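THUMP domain-containing protein (Pyrococcus horikoshii, PDB 1VBK) is of unconfirmed function but probably binds RNA and ATP, as expected of a THUMP-domain relative of the thiamine-biosynthesis protein ThiI. Local coordinates at residues Glu105-Arg110 and Asn140-Leu145. Sequence-based numbering, arbitrary orientation.
Sequences ERPKFR and NCEVDL
Two carboxylates hold NZ of K108: E142 OE2, met nearly along its C-O bond, lies 2.7 Å from NZ, and D144 OD2 takes it on its anti lone pair at 2.9 Å from the same nitrogen. The other oxygen of D144, OD1, accepts a hydrogen bond from N147 N. K108 runs alongside E142 and bends only at its last torsion (chi4 -72°), which swings the ammonium in between the two acids. Replacing K108 by alanine removes the amine, and E142 OE2 and D144 OD2 would probably be left as neighbouring negative charges without their shared mate. E142 OE1 receives NE of R106 at 3.1 Å, in the guanidinium plane, and a weaker bond from NH2. NH1 of R106 bonds to N140 OD1 at 3.1 Å, the oxygen lying somewhat out of the guanidinium plane, while the carbonyl oxygen of C141 sits over the centre of one face. Parallel strand pairing underlies this salt-bridge network: E142 N bonds to P107 O, and F109 brackets V143, its N bonded to E142 O and its O to D144 N. On the face bearing F109 and V143, V143 CG2 packs beside the ring, and SG of C141, from the residue just before the strand, approaches it obliquely, 3.5 Å from CE1 of F109. Helix 124-138 connects the parallel strands 108-115 and 142-143 in a beta-alpha-beta unit of the THUMP domain; its I135 and F95 of helix 84-102 touch F109 and C141, and strand 150-157 pairs along the other side of 108-115.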
ATOM      1  N   GLU A 105     -49.843 -29.092  -2.965  1.00 20.97           N
ATOM      2  CA  GLU A 105     -50.694 -29.464  -4.088  1.00 22.92           C
ATOM      3  C   GLU A 105     -50.716 -28.348  -5.125  1.00 21.63           C
ATOM      4  O   GLU A 105     -50.649 -28.598  -6.331  1.00 21.75           O
ATOM      5  CB  GLU A 105     -52.138 -29.677  -3.640  1.00 26.90           C
ATOM      6  CG  GLU A 105     -52.331 -30.308  -2.285  1.00 33.43           C
ATOM      7  CD  GLU A 105     -53.750 -30.110  -1.794  1.00 35.48           C
ATOM      8  OE1 GLU A 105     -54.684 -30.500  -2.527  1.00 36.70           O
ATOM      9  OE2 GLU A 105     -53.931 -29.552  -0.688  1.00 40.40           O
ATOM     10  N   ARG A 106     -50.816 -27.114  -4.640  1.00 18.92           N
ATOM     11  CA  ARG A 106     -50.912 -25.953  -5.515  1.00 18.46           C
ATOM     12  C   ARG A 106     -49.983 -24.832  -5.061  1.00 16.64           C
ATOM     13  O   ARG A 106     -50.412 -23.856  -4.439  1.00 17.16           O
ATOM     14  CB  ARG A 106     -52.371 -25.480  -5.526  1.00 18.33           C
ATOM     15  CG  ARG A 106     -52.722 -24.357  -6.493  1.00 20.78           C
ATOM     16  CD  ARG A 106     -54.130 -23.862  -6.150  1.00 24.89           C
ATOM     17  NE  ARG A 106     -54.520 -22.639  -6.845  1.00 26.63           N
ATOM     18  CZ  ARG A 106     -54.998 -22.598  -8.084  1.00 26.74           C
ATOM     19  NH1 ARG A 106     -55.145 -23.719  -8.780  1.00 24.72           N
ATOM     20  NH2 ARG A 106     -55.341 -21.436  -8.622  1.00 22.37           N
ATOM     21  N   PRO A 107     -48.683 -24.961  -5.367  1.00 16.05           N
ATOM     22  CA  PRO A 107     -47.699 -23.947  -4.982  1.00 15.56           C
ATOM     23  C   PRO A 107     -47.912 -22.605  -5.684  1.00 17.46           C
ATOM     24  O   PRO A 107     -48.428 -22.547  -6.805  1.00 17.34           O
ATOM     25  CB  PRO A 107     -46.368 -24.596  -5.373  1.00 15.75           C
ATOM     26  CG  PRO A 107     -46.746 -25.446  -6.575  1.00 17.19           C
ATOM     27  CD  PRO A 107     -48.046 -26.070  -6.104  1.00 15.33           C
ATOM     28  N   LYS A 108     -47.533 -21.528  -5.004  1.00 16.12           N
ATOM     29  CA  LYS A 108     -47.633 -20.188  -5.576  1.00 16.59           C
ATOM     30  C   LYS A 108     -46.281 -19.921  -6.241  1.00 15.99           C
ATOM     31  O   LYS A 108     -45.240 -20.294  -5.690  1.00 15.59           O
ATOM     32  CB  LYS A 108     -47.883 -19.152  -4.477  1.00 17.45           C
ATOM     33  CG  LYS A 108     -49.297 -19.174  -3.895  1.00 19.40           C
ATOM     34  CD  LYS A 108     -49.370 -18.277  -2.669  1.00 23.70           C
ATOM     35  CE  LYS A 108     -50.795 -18.105  -2.167  1.00 26.39           C
ATOM     36  NZ  LYS A 108     -51.599 -17.245  -3.076  1.00 27.72           N
ATOM     37  N   PHE A 109     -46.291 -19.281  -7.408  1.00 16.34           N
ATOM     38  CA  PHE A 109     -45.040 -19.005  -8.112  1.00 15.86           C
ATOM     39  C   PHE A 109     -45.062 -17.735  -8.954  1.00 17.83           C
ATOM     40  O   PHE A 109     -46.106 -17.111  -9.149  1.00 17.80           O
ATOM     41  CB  PHE A 109     -44.690 -20.175  -9.045  1.00 13.88           C
ATOM     42  CG  PHE A 109     -45.398 -20.128 -10.387  1.00 17.00           C
ATOM     43  CD1 PHE A 109     -46.762 -20.392 -10.489  1.00 15.00           C
ATOM     44  CD2 PHE A 109     -44.691 -19.825 -11.551  1.00 14.52           C
ATOM     45  CE1 PHE A 109     -47.412 -20.355 -11.732  1.00 16.47           C
ATOM     46  CE2 PHE A 109     -45.330 -19.786 -12.797  1.00 15.65           C
ATOM     47  CZ  PHE A 109     -46.691 -20.051 -12.889  1.00 16.21           C
ATOM     48  N   ARG A 110     -43.882 -17.365  -9.448  1.00 15.32           N
ATOM     49  CA  ARG A 110     -43.741 -16.226 -10.338  1.00 16.71           C
ATOM     50  C   ARG A 110     -42.552 -16.532 -11.231  1.00 16.66           C
ATOM     51  O   ARG A 110     -41.756 -17.420 -10.933  1.00 17.67           O
ATOM     52  CB  ARG A 110     -43.483 -14.925  -9.571  1.00 16.21           C
ATOM     53  CG  ARG A 110     -42.100 -14.792  -8.946  1.00 15.87           C
ATOM     54  CD  ARG A 110     -41.750 -13.307  -8.790  1.00 17.60           C
ATOM     55  NE  ARG A 110     -41.512 -12.714 -10.101  1.00 18.85           N
ATOM     56  CZ  ARG A 110     -41.853 -11.477 -10.450  1.00 22.47           C
ATOM     57  NH1 ARG A 110     -42.458 -10.676  -9.581  1.00 21.74           N
ATOM     58  NH2 ARG A 110     -41.599 -11.048 -11.682  1.00 18.67           N
ATOM     59  N   ASN A 140     -50.643 -27.874 -11.427  1.00 18.78           N
ATOM     60  CA  ASN A 140     -51.633 -27.236 -10.574  1.00 18.98           C
ATOM     61  C   ASN A 140     -50.812 -26.242  -9.772  1.00 18.51           C
ATOM     62  O   ASN A 140     -49.971 -26.623  -8.955  1.00 18.47           O
ATOM     63  CB  ASN A 140     -52.295 -28.243  -9.632  1.00 18.41           C
ATOM     64  CG  ASN A 140     -53.343 -27.600  -8.741  1.00 21.21           C
ATOM     65  OD1 ASN A 140     -53.760 -26.464  -8.973  1.00 22.41           O
ATOM     66  ND2 ASN A 140     -53.779 -28.326  -7.723  1.00 22.75           N
ATOM     67  N   CYS A 141     -51.030 -24.962 -10.032  1.00 17.48           N
ATOM     68  CA  CYS A 141     -50.286 -23.928  -9.337  1.00 18.13           C
ATOM     69  C   CYS A 141     -51.005 -22.603  -9.496  1.00 19.48           C
ATOM     70  O   CYS A 141     -52.067 -22.533 -10.114  1.00 22.41           O
ATOM     71  CB  CYS A 141     -48.862 -23.831  -9.894  1.00 16.37           C
ATOM     72  SG  CYS A 141     -48.781 -23.574 -11.686  1.00 19.57           S
ATOM     73  N   GLU A 142     -50.410 -21.549  -8.958  1.00 18.99           N
ATOM     74  CA  GLU A 142     -51.039 -20.239  -8.995  1.00 20.99           C
ATOM     75  C   GLU A 142     -50.001 -19.134  -8.973  1.00 20.11           C
ATOM     76  O   GLU A 142     -49.040 -19.194  -8.216  1.00 19.85           O
ATOM     77  CB  GLU A 142     -51.957 -20.140  -7.779  1.00 23.19           C
ATOM     78  CG  GLU A 142     -52.527 -18.796  -7.456  1.00 31.34           C
ATOM     79  CD  GLU A 142     -53.271 -18.846  -6.138  1.00 35.31           C
ATOM     80  OE1 GLU A 142     -54.201 -19.672  -6.020  1.00 38.46           O
ATOM     81  OE2 GLU A 142     -52.922 -18.077  -5.217  1.00 39.25           O
ATOM     82  N   VAL A 143     -50.201 -18.121  -9.807  1.00 20.88           N
ATOM     83  CA  VAL A 143     -49.277 -17.002  -9.860  1.00 20.21           C
ATOM     84  C   VAL A 143     -49.497 -16.072  -8.672  1.00 22.78           C
ATOM     85  O   VAL A 143     -50.628 -15.720  -8.351  1.00 22.34           O
ATOM     86  CB  VAL A 143     -49.454 -16.179 -11.164  1.00 21.32           C
ATOM     87  CG1 VAL A 143     -48.594 -14.916 -11.109  1.00 21.77           C
ATOM     88  CG2 VAL A 143     -49.071 -17.025 -12.373  1.00 21.25           C
ATOM     89  N   ASP A 144     -48.410 -15.700  -8.010  1.00 23.06           N
ATOM     90  CA  ASP A 144     -48.467 -14.768  -6.886  1.00 24.09           C
ATOM     91  C   ASP A 144     -47.129 -14.046  -6.894  1.00 23.65           C
ATOM     92  O   ASP A 144     -46.095 -14.639  -6.600  1.00 20.76           O
ATOM     93  CB  ASP A 144     -48.665 -15.500  -5.559  1.00 23.30           C
ATOM     94  CG  ASP A 144     -49.042 -14.551  -4.426  1.00 28.09           C
ATOM     95  OD1 ASP A 144     -48.360 -13.515  -4.262  1.00 28.25           O
ATOM     96  OD2 ASP A 144     -50.014 -14.839  -3.698  1.00 28.79           O
ATOM     97  N   LEU A 145     -47.156 -12.766  -7.246  1.00 24.66           N
ATOM     98  CA  LEU A 145     -45.940 -11.960  -7.330  1.00 28.77           C
ATOM     99  C   LEU A 145     -45.385 -11.503  -5.982  1.00 30.63           C
ATOM    100  O   LEU A 145     -44.214 -11.146  -5.884  1.00 33.35           O
ATOM    101  CB  LEU A 145     -46.198 -10.736  -8.216  1.00 27.13           C
ATOM    102  CG  LEU A 145     -46.841 -11.008  -9.580  1.00 26.85           C
ATOM    103  CD1 LEU A 145     -47.114  -9.690 -10.281  1.00 28.22           C
ATOM    104  CD2 LEU A 145     -45.932 -11.896 -10.425  1.00 25.13           C
TER
HETATM  105  O   HOH W   1     -42.189 -10.138  -6.858  1.00 43.13           O